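Local coordinates for penicillin-binding protein 2B (Streptococcus pneumoniae, PDB 2WAE) that cross-links the peptide stems of adjacent glycan strands in cell-wall peptidoglycan as a penicillin-binding transpeptidase of the elongation machinery, at residues 58-63 and 271-276; 413-418 and 462-467. All coordinates share one frame; numbering follows the deposited sequence.

Interaction 1: 58-63 and 271-276; sequences SARGEI and QYEEVL. Unlike the reference sequence in segment 271-276: V275 (reference Thr).
G61 and L276 bring the two backbones together, with their CA atoms 4.5 Å apart, where the extended 58-63 passes the single turn of the short helix 273-276. One backbone hydrogen bond joins them: G61 N donates to L276 O at 2.8 Å, nearly straight at 168°. The CA of R60 also leans on that oxygen. G61, without a side chain, lets the leucine in close, and L276 CD2 lies 3.5 Å from G61 O; the same methyl meets I63 CG1.

R60 carries the polar half of the contact. Its CG stands anti to the backbone N (chi1 -166°) and the chain runs straight on to NE, which takes the guanidinium past L276, whose CB lies over one face, toward the rim of the group. NH1 and NH2 then grip a single oxygen of the buried E273, OE1, at 3.0 and 2.9 Å. That oxygen lies in the guanidinium plane, while both nitrogens approach it from one face of the carboxylate. G264 N adds a further bond to E273 OE1, Y257 OH holds OE2, and E269 pairs with R60 NE, so the arginine is shared between two acids. Here a buried, two-pronged arginine–glutamate salt bridge fastens an extended segment to a short helix within the N-terminal, dimerisation-type region of this penicillin-binding protein.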
loop_
_atom_site.group_PDB
_atom_site.type_symbol
_atom_site.label_atom_id
_atom_site.label_comp_id
_atom_site.label_asym_id
_atom_site.label_seq_id
_atom_site.Cartn_x
_atom_site.Cartn_y
_atom_site.Cartn_z
ATOM N N SER A 58 -11.554 10.477 -19.964
ATOM C CA SER A 58 -12.141 11.568 -19.189
ATOM C C SER A 58 -11.371 11.886 -17.901
ATOM O O SER A 58 -10.282 11.350 -17.650
ATOM C CB SER A 58 -13.577 11.224 -18.812
ATOM O OG SER A 58 -14.410 11.252 -19.950
ATOM N N ALA A 59 -11.951 12.757 -17.076
ATOM C CA ALA A 59 -11.321 13.173 -15.819
ATOM C C ALA A 59 -11.336 12.070 -14.767
ATOM O O ALA A 59 -12.323 11.338 -14.627
ATOM C CB ALA A 59 -11.968 14.435 -15.269
ATOM N N ARG A 60 -10.223 11.966 -14.042
ATOM C CA ARG A 60 -10.056 10.965 -12.996
ATOM C C ARG A 60 -10.798 11.396 -11.738
ATOM O O ARG A 60 -10.761 12.563 -11.374
ATOM C CB ARG A 60 -8.570 10.749 -12.697
ATOM C CG ARG A 60 -8.311 9.500 -11.869
ATOM C CD ARG A 60 -6.836 9.162 -11.752
ATOM N NE ARG A 60 -6.669 7.903 -11.028
ATOM C CZ ARG A 60 -6.614 6.705 -11.598
ATOM N NH1 ARG A 60 -6.699 6.574 -12.916
ATOM N NH2 ARG A 60 -6.469 5.631 -10.839
ATOM N N GLY A 61 -11.487 10.462 -11.087
ATOM C CA GLY A 61 -12.093 10.713 -9.775
ATOM C C GLY A 61 -11.087 11.172 -8.728
ATOM O O GLY A 61 -9.878 10.947 -8.860
ATOM N N GLU A 62 -11.583 11.836 -7.687
ATOM C CA GLU A 62 -10.698 12.355 -6.658
ATOM C C GLU A 62 -10.725 11.601 -5.319
ATOM O O GLU A 62 -11.626 10.792 -5.065
ATOM C CB GLU A 62 -10.868 13.869 -6.514
ATOM C CG GLU A 62 -10.136 14.634 -7.609
ATOM C CD GLU A 62 -10.754 15.981 -7.915
ATOM O OE1 GLU A 62 -10.198 16.712 -8.763
ATOM O OE2 GLU A 62 -11.799 16.307 -7.315
ATOM N N ILE A 63 -9.720 11.861 -4.484
ATOM C CA ILE A 63 -9.561 11.179 -3.199
ATOM C C ILE A 63 -9.723 12.125 -1.997
ATOM O O ILE A 63 -9.061 13.159 -1.915
ATOM C CB ILE A 63 -8.214 10.434 -3.154
ATOM C CG1 ILE A 63 -8.061 9.587 -4.423
ATOM C CG2 ILE A 63 -8.123 9.543 -1.913
ATOM C CD1 ILE A 63 -6.756 8.813 -4.507
ATOM N N GLN A 271 -5.010 0.668 -6.718
ATOM C CA GLN A 271 -5.965 -0.287 -6.161
ATOM C C GLN A 271 -7.407 0.039 -6.561
ATOM O O GLN A 271 -8.243 -0.849 -6.695
ATOM C CB GLN A 271 -5.839 -0.336 -4.635
ATOM C CG GLN A 271 -6.715 -1.370 -3.959
ATOM C CD GLN A 271 -6.191 -2.773 -4.170
ATOM O OE1 GLN A 271 -5.018 -2.963 -4.495
ATOM N NE2 GLN A 271 -7.057 -3.766 -3.990
ATOM N N TYR A 272 -7.703 1.317 -6.746
ATOM C CA TYR A 272 -9.072 1.720 -7.013
ATOM C C TYR A 272 -9.179 2.285 -8.423
ATOM O O TYR A 272 -10.097 3.033 -8.743
ATOM C CB TYR A 272 -9.569 2.694 -5.938
ATOM C CG TYR A 272 -9.900 1.974 -4.652
ATOM C CD1 TYR A 272 -8.925 1.762 -3.682
ATOM C CD2 TYR A 272 -11.172 1.453 -4.431
ATOM C CE1 TYR A 272 -9.212 1.077 -2.523
ATOM C CE2 TYR A 272 -11.471 0.763 -3.262
ATOM C CZ TYR A 272 -10.481 0.584 -2.316
ATOM O OH TYR A 272 -10.742 -0.089 -1.153
ATOM N N GLU A 273 -8.213 1.898 -9.251
ATOM C CA GLU A 273 -8.139 2.288 -10.649
ATOM C C GLU A 273 -9.489 2.156 -11.334
ATOM O O GLU A 273 -9.914 3.064 -12.039
ATOM C CB GLU A 273 -7.076 1.454 -11.377
ATOM C CG GLU A 273 -7.148 1.485 -12.897
ATOM C CD GLU A 273 -7.010 2.886 -13.482
ATOM O OE1 GLU A 273 -6.160 3.644 -12.974
ATOM O OE2 GLU A 273 -7.736 3.228 -14.444
ATOM N N GLU A 274 -10.154 1.024 -11.128
ATOM C CA GLU A 274 -11.447 0.778 -11.757
ATOM C C GLU A 274 -12.510 1.797 -11.353
ATOM O O GLU A 274 -13.410 2.091 -12.139
ATOM C CB GLU A 274 -11.948 -0.644 -11.481
ATOM C CG GLU A 274 -13.032 -1.119 -12.445
ATOM C CD GLU A 274 -13.759 -2.363 -11.956
ATOM O OE1 GLU A 274 -13.153 -3.166 -11.217
ATOM O OE2 GLU A 274 -14.944 -2.545 -12.308
ATOM N N VAL A 275 -12.410 2.331 -10.140
ATOM C CA VAL A 275 -13.380 3.295 -9.620
ATOM C C VAL A 275 -13.004 4.718 -10.024
ATOM O O VAL A 275 -13.859 5.557 -10.284
ATOM C CB VAL A 275 -13.445 3.216 -8.079
ATOM C CG1 VAL A 275 -14.162 4.416 -7.494
ATOM C CG2 VAL A 275 -14.119 1.929 -7.643
ATOM N N LEU A 276 -11.711 4.992 -10.092
ATOM C CA LEU A 276 -11.255 6.352 -10.305
ATOM C C LEU A 276 -11.232 6.719 -11.788
ATOM O O LEU A 276 -11.442 7.874 -12.144
ATOM C CB LEU A 276 -9.874 6.560 -9.673
ATOM C CG LEU A 276 -9.707 6.523 -8.146
ATOM C CD1 LEU A 276 -8.233 6.431 -7.781
ATOM C CD2 LEU A 276 -10.339 7.741 -7.479
#

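Interaction 2: 413-418 and 462-467; sequences IVFQGS and PNMFVG
Two irregular loops of the transpeptidase domain lie against each other at its surface, the 413-418 loop entering a type II beta turn that runs from F415 to S418. N463 N donates to V414 O at 2.9 Å, bent to 144°, and Q416 N donates to M464 O at 3.1 Å, the straighter of the two at 164°.

F415 turns its ring toward helix 445-455, where L453 touches it. Its CG sits anti to the carbonyl carbon (chi1 -61°), bringing the ring to where V466 CG2 comes within 3.6 Å of F415 CD1. M464 lies alongside and points the same way: its CG approaches the ring edge, and its SD, 5.4 Å from the centroid of the F415 ring, makes a Met-aromatic contact at that edge. L453 touches M464 as well, and F509 meets the F415 ring edge-to-face, so this small apolar cluster ties the loops to helices 445-455 and 509-516.

The more exposed side has a different partnership. Q416 lays its CG over one face of the F465 ring, 3.7 Å from the centroid, a CH-pi contact displaced toward the rim. Nearby, V414 and N463 run side by side, with V414 CG1 touching N463 OD1. Two surface loops are thus joined by a pair of backbone hydrogen bonds and by a Met-aromatic and apolar contact, at the periphery of the penicillin-binding transpeptidase domain.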
loop_
_atom_site.group_PDB
_atom_site.type_symbol
_atom_site.label_atom_id
_atom_site.label_comp_id
_atom_site.label_asym_id
_atom_site.label_seq_id
_atom_site.Cartn_x
_atom_site.Cartn_y
_atom_site.Cartn_z
ATOM N N ILE A 413 14.067 -21.854 32.020
ATOM C CA ILE A 413 14.015 -22.976 31.093
ATOM C C ILE A 413 15.417 -23.400 30.625
ATOM O O ILE A 413 16.103 -22.641 29.945
ATOM C CB ILE A 413 13.104 -22.664 29.890
ATOM C CG1 ILE A 413 11.738 -22.187 30.384
ATOM C CG2 ILE A 413 12.939 -23.893 29.033
ATOM C CD1 ILE A 413 10.964 -23.257 31.134
ATOM N N VAL A 414 15.837 -24.606 30.999
ATOM C CA VAL A 414 17.187 -25.086 30.727
ATOM C C VAL A 414 17.186 -26.305 29.799
ATOM O O VAL A 414 16.871 -27.410 30.233
ATOM C CB VAL A 414 17.901 -25.499 32.049
ATOM C CG1 VAL A 414 19.312 -25.998 31.784
ATOM C CG2 VAL A 414 17.916 -24.350 33.045
ATOM N N PHE A 415 17.548 -26.105 28.534
ATOM C CA PHE A 415 17.733 -27.191 27.565
ATOM C C PHE A 415 19.216 -27.541 27.530
ATOM O O PHE A 415 20.067 -26.685 27.744
ATOM C CB PHE A 415 17.330 -26.751 26.155
ATOM C CG PHE A 415 15.890 -26.345 26.031
ATOM C CD1 PHE A 415 14.877 -27.254 26.301
ATOM C CD2 PHE A 415 15.546 -25.069 25.646
ATOM C CE1 PHE A 415 13.552 -26.912 26.194
ATOM C CE2 PHE A 415 14.202 -24.711 25.540
ATOM C CZ PHE A 415 13.209 -25.630 25.825
ATOM N N GLN A 416 19.536 -28.792 27.239
ATOM C CA GLN A 416 20.922 -29.202 27.133
ATOM C C GLN A 416 21.658 -28.538 25.969
ATOM O O GLN A 416 21.133 -28.439 24.864
ATOM C CB GLN A 416 20.986 -30.709 26.998
ATOM C CG GLN A 416 22.373 -31.213 27.187
ATOM C CD GLN A 416 22.797 -31.212 28.637
ATOM O OE1 GLN A 416 21.973 -31.373 29.540
ATOM N NE2 GLN A 416 24.096 -31.050 28.866
ATOM N N GLY A 417 22.880 -28.085 26.221
ATOM C CA GLY A 417 23.684 -27.424 25.196
ATOM C C GLY A 417 23.155 -26.058 24.794
ATOM O O GLY A 417 23.194 -25.692 23.618
ATOM N N SER A 418 22.646 -25.297 25.757
ATOM C CA SER A 418 22.208 -23.930 25.486
ATOM C C SER A 418 21.890 -23.115 26.742
ATOM O O SER A 418 21.521 -23.666 27.774
ATOM C CB SER A 418 21.037 -23.901 24.494
ATOM O OG SER A 418 20.072 -24.888 24.803
ATOM N N PRO A 462 13.867 -30.190 33.533
ATOM C CA PRO A 462 15.070 -29.381 33.429
ATOM C C PRO A 462 16.235 -30.234 32.933
ATOM O O PRO A 462 16.334 -31.403 33.305
ATOM C CB PRO A 462 15.293 -28.903 34.869
ATOM C CG PRO A 462 14.010 -29.156 35.589
ATOM C CD PRO A 462 13.401 -30.337 34.920
ATOM N N ASN A 463 17.090 -29.650 32.094
ATOM C CA ASN A 463 18.281 -30.309 31.556
ATOM C C ASN A 463 17.995 -31.366 30.483
ATOM O O ASN A 463 18.834 -32.202 30.157
ATOM C CB ASN A 463 19.114 -30.929 32.684
ATOM C CG ASN A 463 19.321 -29.985 33.853
ATOM O OD1 ASN A 463 19.454 -28.772 33.681
ATOM N ND2 ASN A 463 19.363 -30.548 35.050
ATOM N N MET A 464 16.795 -31.334 29.929
ATOM C CA MET A 464 16.392 -32.352 28.971
ATOM C C MET A 464 17.192 -32.236 27.668
ATOM O O MET A 464 17.537 -31.133 27.225
ATOM C CB MET A 464 14.888 -32.233 28.698
ATOM C CG MET A 464 14.469 -30.874 28.166
ATOM S SD MET A 464 12.685 -30.656 28.001
ATOM C CE MET A 464 12.247 -32.045 26.952
ATOM N N PHE A 465 17.516 -33.385 27.082
ATOM C CA PHE A 465 17.967 -33.418 25.694
ATOM C C PHE A 465 16.685 -33.401 24.853
ATOM O O PHE A 465 15.791 -34.225 25.046
ATOM C CB PHE A 465 18.767 -34.691 25.410
ATOM C CG PHE A 465 20.174 -34.674 25.937
ATOM C CD1 PHE A 465 21.201 -34.114 25.187
ATOM C CD2 PHE A 465 20.489 -35.260 27.159
ATOM C CE1 PHE A 465 22.514 -34.118 25.658
ATOM C CE2 PHE A 465 21.799 -35.263 27.642
ATOM C CZ PHE A 465 22.813 -34.689 26.889
ATOM N N VAL A 466 16.582 -32.457 23.929
ATOM C CA VAL A 466 15.381 -32.364 23.105
ATOM C C VAL A 466 15.523 -33.150 21.801
ATOM O O VAL A 466 16.532 -33.056 21.100
ATOM C CB VAL A 466 15.012 -30.894 22.798
ATOM C CG1 VAL A 466 13.649 -30.821 22.114
ATOM C CG2 VAL A 466 14.974 -30.088 24.075
ATOM N N GLY A 467 14.516 -33.951 21.482
ATOM C CA GLY A 467 14.505 -34.623 20.189
ATOM C C GLY A 467 13.800 -33.672 19.251
ATOM O O GLY A 467 12.802 -33.059 19.626
#

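Interaction 1 and interaction 2 belong to different parts of an elongated molecule, on opposite sides of the chain's centre. Their centres are 59 Å apart and their nearest atoms about 42 Å, so neither touches the other. Along the sequence they follow in series: 58-63 and 271-276 close within the dimerisation-type region before 413-418 and 462-467 open in the transpeptidase domain. Interaction 1 is buried and centred about 16 Å from the centre of the chain, whereas interaction 2 is a surface contact about 44 Å from it. Both lie away from the zinc site of E284, H286 and E297 and from S386, the inferred acyl-ester nucleophile.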